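Local coordinates for Nop domain-containing protein (PDB 1NT2) that forms a complex with fibrillarin as a core protein of archaeal box C/D sRNPs and probably binds their guide RNA, at residues Leu1-Trp6 with Pro33-Val38; Leu5-Tyr10 with Ser39-Lys44; Glu23-Ala28 with Lys56-Val61. All blocks are in the same frame, centred on the assembly; numbering follows the deposited sequence.

All three contacts lie on the same side of the chain's centre, in the N-terminal part that meets the fibrillarin chain. Contacts 1 and 2 are close neighbours, their centres about 8 Å apart: they share Leu5 and Trp6, and Tyr3 N and Tyr10 O, 3.1 Å apart, probably hydrogen-bond the two strands they use. Contact 3 is centred about 13 Å from contact 2 and about 16 Å from contact 1. Trp6 ties it to both: its carbonyl O lies 2.6 Å from Ser24 OG, a probable hydrogen bond, and its CB packs on Phe25. Ile123 of the fibrillarin chain touches both Trp6 and Phe25, so residues of all three contacts contribute to that interface.

Contact 1. Residues Leu1-Trp6 with Pro33-Val38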
# COMPACT_ATOMS: atom_id res chain seq x y z
N LEU B 1 -35.12 -39.10 2.82
CA LEU B 1 -36.09 -39.01 3.95
C LEU B 1 -35.34 -38.83 5.27
O LEU B 1 -35.72 -39.38 6.30
CB LEU B 1 -36.95 -40.28 4.01
CG LEU B 1 -38.20 -40.25 4.91
CD1 LEU B 1 -39.23 -39.29 4.33
CD2 LEU B 1 -38.79 -41.66 5.02
N ARG B 2 -34.26 -38.05 5.22
CA ARG B 2 -33.46 -37.79 6.42
C ARG B 2 -33.81 -36.44 7.04
O ARG B 2 -33.70 -35.40 6.39
CB ARG B 2 -31.96 -37.81 6.08
CG ARG B 2 -31.08 -37.29 7.22
CD ARG B 2 -29.63 -37.06 6.78
NE ARG B 2 -28.95 -36.14 7.70
CZ ARG B 2 -27.71 -35.67 7.53
NH1 ARG B 2 -26.99 -36.02 6.47
NH2 ARG B 2 -27.21 -34.82 8.42
N TYR B 3 -34.24 -36.47 8.29
CA TYR B 3 -34.57 -35.24 8.99
C TYR B 3 -33.67 -35.14 10.22
O TYR B 3 -33.42 -36.14 10.89
CB TYR B 3 -36.05 -35.24 9.40
CG TYR B 3 -37.00 -34.94 8.27
CD1 TYR B 3 -37.95 -35.89 7.85
CD2 TYR B 3 -37.00 -33.70 7.63
CE1 TYR B 3 -38.86 -35.60 6.84
CE2 TYR B 3 -37.90 -33.40 6.63
CZ TYR B 3 -38.84 -34.35 6.23
OH TYR B 3 -39.75 -34.03 5.25
N ASN B 4 -33.16 -33.95 10.48
CA ASN B 4 -32.26 -33.74 11.61
C ASN B 4 -32.93 -32.98 12.75
O ASN B 4 -32.92 -31.75 12.77
CB ASN B 4 -31.00 -32.98 11.16
CG ASN B 4 -30.28 -33.65 10.00
OD1 ASN B 4 -30.45 -33.25 8.84
ND2 ASN B 4 -29.48 -34.67 10.30
N LEU B 5 -33.51 -33.70 13.69
CA LEU B 5 -34.15 -33.06 14.83
C LEU B 5 -33.16 -33.06 15.98
O LEU B 5 -32.20 -33.82 15.97
CB LEU B 5 -35.42 -33.82 15.20
CG LEU B 5 -36.29 -34.23 14.00
CD1 LEU B 5 -37.64 -34.71 14.51
CD2 LEU B 5 -36.46 -33.06 13.02
N TRP B 6 -33.39 -32.22 16.99
CA TRP B 6 -32.47 -32.12 18.11
C TRP B 6 -32.18 -33.38 18.91
O TRP B 6 -31.17 -33.43 19.63
CB TRP B 6 -32.92 -31.02 19.08
CG TRP B 6 -34.16 -31.31 19.89
CD1 TRP B 6 -35.45 -31.04 19.54
CD2 TRP B 6 -34.20 -31.87 21.21
NE1 TRP B 6 -36.30 -31.39 20.57
CE2 TRP B 6 -35.56 -31.90 21.60
CE3 TRP B 6 -33.23 -32.35 22.09
CZ2 TRP B 6 -35.97 -32.39 22.84
CZ3 TRP B 6 -33.63 -32.83 23.33
CH2 TRP B 6 -34.99 -32.85 23.69
N PRO B 33 -38.91 -26.17 5.62
CA PRO B 33 -39.93 -26.39 6.65
C PRO B 33 -40.21 -27.87 6.86
O PRO B 33 -40.24 -28.64 5.89
CB PRO B 33 -41.13 -25.65 6.07
CG PRO B 33 -40.50 -24.47 5.42
CD PRO B 33 -39.30 -25.07 4.72
N LEU B 34 -40.40 -28.29 8.11
CA LEU B 34 -40.68 -29.70 8.36
C LEU B 34 -42.17 -29.98 8.17
O LEU B 34 -43.00 -29.10 8.40
CB LEU B 34 -40.24 -30.09 9.77
CG LEU B 34 -38.77 -29.87 10.13
CD1 LEU B 34 -38.41 -30.75 11.31
CD2 LEU B 34 -37.88 -30.20 8.95
N PRO B 35 -42.53 -31.21 7.73
CA PRO B 35 -43.96 -31.51 7.53
C PRO B 35 -44.57 -32.12 8.78
O PRO B 35 -45.65 -32.70 8.73
CB PRO B 35 -43.96 -32.48 6.35
CG PRO B 35 -42.55 -32.39 5.77
CD PRO B 35 -41.71 -32.18 6.99
N PHE B 36 -43.86 -32.00 9.90
CA PHE B 36 -44.33 -32.54 11.17
C PHE B 36 -43.91 -31.70 12.37
O PHE B 36 -43.08 -30.80 12.26
CB PHE B 36 -43.83 -33.96 11.35
CG PHE B 36 -42.38 -34.14 11.04
CD1 PHE B 36 -41.92 -34.00 9.74
CD2 PHE B 36 -41.49 -34.51 12.05
CE1 PHE B 36 -40.58 -34.24 9.44
CE2 PHE B 36 -40.14 -34.75 11.77
CZ PHE B 36 -39.68 -34.61 10.47
N ASN B 37 -44.49 -32.00 13.53
CA ASN B 37 -44.15 -31.26 14.74
C ASN B 37 -43.04 -31.93 15.50
O ASN B 37 -43.28 -32.92 16.19
CB ASN B 37 -45.36 -31.13 15.66
CG ASN B 37 -46.12 -29.84 15.43
OD1 ASN B 37 -46.62 -29.58 14.33
ND2 ASN B 37 -46.22 -29.02 16.47
N VAL B 38 -41.84 -31.38 15.38
CA VAL B 38 -40.69 -31.95 16.07
C VAL B 38 -41.06 -32.25 17.51
O VAL B 38 -40.63 -33.24 18.10
CB VAL B 38 -39.50 -30.97 16.06
CG1 VAL B 38 -38.26 -31.65 16.62
CG2 VAL B 38 -39.27 -30.47 14.64
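Tyr3 and Leu34 stand 8.3 Å apart between their CA atoms, and the gap narrows to 6.7 Å between the CA atoms of Leu5 and Val38; no hydrogen bond joins the two backbones, and side chains fill the space. The ring of Tyr3 hangs toward the loop with CG beside the backbone N (chi1 -77°), offering one face to Phe36. Phe36 answers with its edge in a T-shaped stack, centroids 4.7 Å apart and planes at 71°. Its CZ and CE1 sit over the Tyr3 ring, displaced toward the rim. Around the same ring, Leu34 CD2 lies 3.8 Å from Tyr3 CD2, and the phenol end runs up against the ring of Pro35. Replacing this tyrosine by an alanine is likely to leave the edge of Phe36 without the ring face it rests on and to open a gap beside Leu34 and Pro35. Leu5 divides its branches: CD1 fits between Phe36 and Val38, 3.7 Å from Phe36 CE2 and 3.8 Å from Val38 CG1, while CD2 meets Leu34 CD1 at 3.5 Å. Trp6 adds a looser touch on Val38 before turning to helix 50-71 and the fibrillarin chain. The arrangement is a small, partly buried apolar cluster, closed by the irregular loop leading into helix 38-43, laid along the first strand of a two-stranded antiparallel hairpin.

Contact 2. Residues Leu5-Tyr10 with Ser39-Lys44; sequences LWFGVY and SEVGAK
Phe7 and Tyr10 belong to the beta-hairpin formed by strands 3-4 and 9-10, and with Leu5 they press it against the short helix 38-43. Trp6 and Phe7 are the two central residues of a type I turn, closed by the backbone bond from Leu5 N to Gly8 O (3.0 Å) and a weak one from Gly8 N to Leu5 O. From the tip of this turn the Phe7 ring reaches the helix with CZ, which comes 3.3 Å from Gly42 CA and also borders the carbonyl carbon of Val41. Gly42 has no side chain, and a CB there would point at the ring, so the ring meets bare backbone. The phenyl group is flanked by its neighbours in the turn: CD1 lies over one face of the Trp6 indole, Trp6 NE1 sits in plane at the phenyl edge, and Leu5 CB covers part of one phenyl face. Val41, one residue earlier on the helix, is the apolar wedge of the contact. Its CG1 reaches Tyr10 CD1 at 3.4 Å and touches Phe7 CZ (4.2 Å) and Leu5 CD1 (4.1 Å), while its CG2 stands over one face of the Tyr10 ring. With CG anti to the backbone N (chi1 173°), the Tyr10 side chain reaches out to Val41, and the two side chains cross at about a right angle. Phe36 extends the same cluster, meeting both Tyr10 and Val41. Trp6 packs on Ile123 of the fibrillarin chain, and Ser39 of the helix on Glu125 of that chain. What results is a hairpin packed through its turn and its second strand onto one side of a helix.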
# COMPACT_ATOMS: atom_id res chain seq x y z
N LEU B 5 -33.51 -33.70 13.69
CA LEU B 5 -34.15 -33.06 14.83
C LEU B 5 -33.16 -33.06 15.98
O LEU B 5 -32.20 -33.82 15.97
CB LEU B 5 -35.42 -33.82 15.20
CG LEU B 5 -36.29 -34.23 14.00
CD1 LEU B 5 -37.64 -34.71 14.51
CD2 LEU B 5 -36.46 -33.06 13.02
N TRP B 6 -33.39 -32.22 16.99
CA TRP B 6 -32.47 -32.12 18.11
C TRP B 6 -32.18 -33.38 18.91
O TRP B 6 -31.17 -33.43 19.63
CB TRP B 6 -32.92 -31.02 19.08
CG TRP B 6 -34.16 -31.31 19.89
CD1 TRP B 6 -35.45 -31.04 19.54
CD2 TRP B 6 -34.20 -31.87 21.21
NE1 TRP B 6 -36.30 -31.39 20.57
CE2 TRP B 6 -35.56 -31.90 21.60
CE3 TRP B 6 -33.23 -32.35 22.09
CZ2 TRP B 6 -35.97 -32.39 22.84
CZ3 TRP B 6 -33.63 -32.83 23.33
CH2 TRP B 6 -34.99 -32.85 23.69
N PHE B 7 -33.03 -34.40 18.82
CA PHE B 7 -32.80 -35.64 19.55
C PHE B 7 -32.29 -36.77 18.66
O PHE B 7 -31.62 -37.68 19.14
CB PHE B 7 -34.06 -36.11 20.30
CG PHE B 7 -35.34 -35.95 19.53
CD1 PHE B 7 -36.07 -34.76 19.60
CD2 PHE B 7 -35.81 -36.97 18.71
CE1 PHE B 7 -37.25 -34.58 18.87
CE2 PHE B 7 -36.98 -36.81 17.98
CZ PHE B 7 -37.70 -35.62 18.05
N GLY B 8 -32.59 -36.70 17.37
CA GLY B 8 -32.13 -37.74 16.47
C GLY B 8 -32.56 -37.57 15.03
O GLY B 8 -32.98 -36.48 14.62
N VAL B 9 -32.45 -38.65 14.26
CA VAL B 9 -32.80 -38.67 12.84
C VAL B 9 -34.11 -39.39 12.55
O VAL B 9 -34.18 -40.62 12.57
CB VAL B 9 -31.70 -39.35 12.02
CG1 VAL B 9 -31.92 -39.10 10.54
CG2 VAL B 9 -30.34 -38.85 12.46
N TYR B 10 -35.15 -38.62 12.27
CA TYR B 10 -36.47 -39.14 11.97
C TYR B 10 -36.66 -39.34 10.46
O TYR B 10 -35.98 -38.70 9.64
CB TYR B 10 -37.53 -38.17 12.53
CG TYR B 10 -38.96 -38.49 12.15
CD1 TYR B 10 -39.73 -39.38 12.90
CD2 TYR B 10 -39.53 -37.93 11.00
CE1 TYR B 10 -41.03 -39.71 12.50
CE2 TYR B 10 -40.83 -38.26 10.60
CZ TYR B 10 -41.57 -39.15 11.35
OH TYR B 10 -42.83 -39.51 10.93
N SER B 39 -41.88 -31.37 18.07
CA SER B 39 -42.36 -31.50 19.43
C SER B 39 -43.09 -32.82 19.63
O SER B 39 -42.81 -33.56 20.58
CB SER B 39 -43.29 -30.33 19.75
OG SER B 39 -44.24 -30.15 18.71
N GLU B 40 -44.02 -33.13 18.72
CA GLU B 40 -44.82 -34.35 18.80
C GLU B 40 -43.96 -35.57 18.55
O GLU B 40 -43.93 -36.51 19.36
CB GLU B 40 -45.95 -34.29 17.78
CG GLU B 40 -46.81 -33.07 18.01
CD GLU B 40 -47.83 -32.85 16.93
OE1 GLU B 40 -48.56 -31.84 17.02
OE2 GLU B 40 -47.90 -33.68 16.00
N VAL B 41 -43.26 -35.55 17.42
CA VAL B 41 -42.36 -36.64 17.06
C VAL B 41 -41.39 -36.87 18.21
O VAL B 41 -40.85 -37.96 18.37
CB VAL B 41 -41.56 -36.30 15.79
CG1 VAL B 41 -40.55 -37.39 15.50
CG2 VAL B 41 -42.51 -36.10 14.61
N GLY B 42 -41.18 -35.84 19.01
CA GLY B 42 -40.28 -35.96 20.13
C GLY B 42 -40.98 -36.47 21.37
O GLY B 42 -40.36 -37.13 22.20
N ALA B 43 -42.27 -36.16 21.50
CA ALA B 43 -43.03 -36.63 22.65
C ALA B 43 -43.08 -38.14 22.52
O ALA B 43 -43.02 -38.86 23.52
CB ALA B 43 -44.43 -36.06 22.62
N LYS B 44 -43.17 -38.60 21.27
CA LYS B 44 -43.21 -40.03 20.96
C LYS B 44 -41.80 -40.66 20.96
O LYS B 44 -41.56 -41.66 20.28
CB LYS B 44 -43.85 -40.27 19.59
CG LYS B 44 -45.37 -40.27 19.58
CD LYS B 44 -45.94 -41.54 18.90
CE LYS B 44 -45.33 -41.81 17.51
NZ LYS B 44 -45.48 -40.68 16.54

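Contact 3. Residues Glu23-Ala28 with Lys56-Val61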
# COMPACT_ATOMS: atom_id res chain seq x y z
N GLU B 23 -24.94 -32.24 20.60
CA GLU B 23 -24.37 -32.27 19.27
C GLU B 23 -25.43 -32.07 18.20
O GLU B 23 -25.37 -31.10 17.46
CB GLU B 23 -23.61 -33.57 19.03
CG GLU B 23 -22.27 -33.35 18.34
CD GLU B 23 -21.56 -34.64 18.03
OE1 GLU B 23 -22.12 -35.43 17.23
OE2 GLU B 23 -20.46 -34.87 18.58
N SER B 24 -26.39 -32.99 18.13
CA SER B 24 -27.46 -32.89 17.13
C SER B 24 -28.27 -31.61 17.29
O SER B 24 -28.96 -31.18 16.37
CB SER B 24 -28.41 -34.09 17.23
OG SER B 24 -28.95 -34.19 18.53
N PHE B 25 -28.18 -31.02 18.48
CA PHE B 25 -28.88 -29.78 18.75
C PHE B 25 -28.24 -28.75 17.84
O PHE B 25 -28.92 -27.94 17.21
CB PHE B 25 -28.66 -29.36 20.21
CG PHE B 25 -29.50 -28.20 20.64
CD1 PHE B 25 -30.86 -28.37 20.89
CD2 PHE B 25 -28.94 -26.93 20.77
CE1 PHE B 25 -31.65 -27.29 21.27
CE2 PHE B 25 -29.72 -25.85 21.14
CZ PHE B 25 -31.08 -26.03 21.40
N LEU B 26 -26.92 -28.79 17.80
CA LEU B 26 -26.11 -27.89 16.98
C LEU B 26 -26.14 -28.38 15.54
O LEU B 26 -25.78 -27.65 14.62
CB LEU B 26 -24.66 -27.88 17.49
CG LEU B 26 -24.48 -27.41 18.94
CD1 LEU B 26 -23.07 -27.69 19.43
CD2 LEU B 26 -24.80 -25.92 19.02
N LYS B 27 -26.59 -29.62 15.37
CA LYS B 27 -26.66 -30.26 14.06
C LYS B 27 -28.05 -30.32 13.42
O LYS B 27 -28.16 -30.79 12.30
CB LYS B 27 -26.10 -31.69 14.15
CG LYS B 27 -24.61 -31.74 14.47
CD LYS B 27 -24.12 -33.14 14.87
CE LYS B 27 -24.22 -34.15 13.74
NZ LYS B 27 -23.68 -35.47 14.16
N ALA B 28 -29.08 -29.84 14.12
CA ALA B 28 -30.44 -29.86 13.57
C ALA B 28 -30.58 -29.09 12.25
O ALA B 28 -31.34 -28.12 12.16
CB ALA B 28 -31.41 -29.30 14.59
N LYS B 56 -32.38 -28.50 29.25
CA LYS B 56 -31.04 -28.76 29.76
C LYS B 56 -30.03 -28.71 28.61
O LYS B 56 -28.88 -28.31 28.80
CB LYS B 56 -30.97 -30.13 30.45
CG LYS B 56 -29.73 -30.31 31.35
CD LYS B 56 -29.59 -31.75 31.85
CE LYS B 56 -29.22 -32.69 30.71
NZ LYS B 56 -29.13 -34.12 31.13
N THR B 57 -30.47 -29.11 27.42
CA THR B 57 -29.61 -29.11 26.24
C THR B 57 -29.36 -27.69 25.75
O THR B 57 -28.21 -27.26 25.62
CB THR B 57 -30.24 -29.91 25.09
OG1 THR B 57 -30.68 -31.19 25.58
CG2 THR B 57 -29.22 -30.14 23.96
N ALA B 58 -30.44 -26.96 25.49
CA ALA B 58 -30.36 -25.59 25.01
C ALA B 58 -29.59 -24.72 26.00
O ALA B 58 -29.09 -23.65 25.65
CB ALA B 58 -31.76 -25.02 24.77
N LEU B 59 -29.49 -25.17 27.24
CA LEU B 59 -28.78 -24.40 28.26
C LEU B 59 -27.28 -24.68 28.23
O LEU B 59 -26.46 -23.77 28.37
CB LEU B 59 -29.35 -24.72 29.64
CG LEU B 59 -28.96 -23.68 30.69
CD1 LEU B 59 -29.50 -22.33 30.27
CD2 LEU B 59 -29.53 -24.08 32.03
N ALA B 60 -26.92 -25.95 28.04
CA ALA B 60 -25.53 -26.37 27.99
C ALA B 60 -24.77 -25.64 26.89
O ALA B 60 -23.72 -25.06 27.15
CB ALA B 60 -25.44 -27.87 27.76
N VAL B 61 -25.29 -25.68 25.67
CA VAL B 61 -24.62 -25.02 24.55
C VAL B 61 -24.54 -23.51 24.76
O VAL B 61 -23.52 -22.90 24.45
CB VAL B 61 -25.34 -25.29 23.20
CG1 VAL B 61 -25.11 -26.72 22.75
CG2 VAL B 61 -26.82 -25.02 23.33
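Phe25 points toward segment 56-61 of helix 50-71 and lies across Thr57, Ala58 and Val61, while Leu26 meets the same helix at Val61. The helical segments 23-27 and 56-61 cross nearly at right angles (-81°), their axes 10.1 Å apart at closest approach, so few residues of each can meet. Phe25 is extended with CG anti to its backbone nitrogen (chi1 -172°), which carries the ring away from its own helix and onto the other. Each part of the ring has its own neighbour. Thr57 CG2 slides alongside the ring base, 3.9 Å from Phe25 CG; the far tip, Phe25 CZ, rests 3.6 Å from Ala58 CB; and Phe25 CE2 lies 3.7 Å from Val61 CG2. The backbone N of Ala58 stands over one face of the ring, offset toward its rim. Val61 splits its methyls between two partners: CG2 is given to the phenyl ring, and CG1 meets Leu26 CD2 tip to tip at 3.8 Å. Phe236 of helix 217-236 packs on both Leu26 and Val61. The fibrillarin chain borders the contact with Ile123 on Phe25, Phe112 on Leu26 and Pro109 on Ala58. Thr57 turns its methyl to Phe25, and its hydroxyl OG1 is hydrogen-bonded to Ile53 O in its own helix. With no hydrogen bond or salt bridge between the segments, their junction rests on apolar packing, and the one polar side-chain atom at it, Thr57 OG1, is satisfied within its own helix.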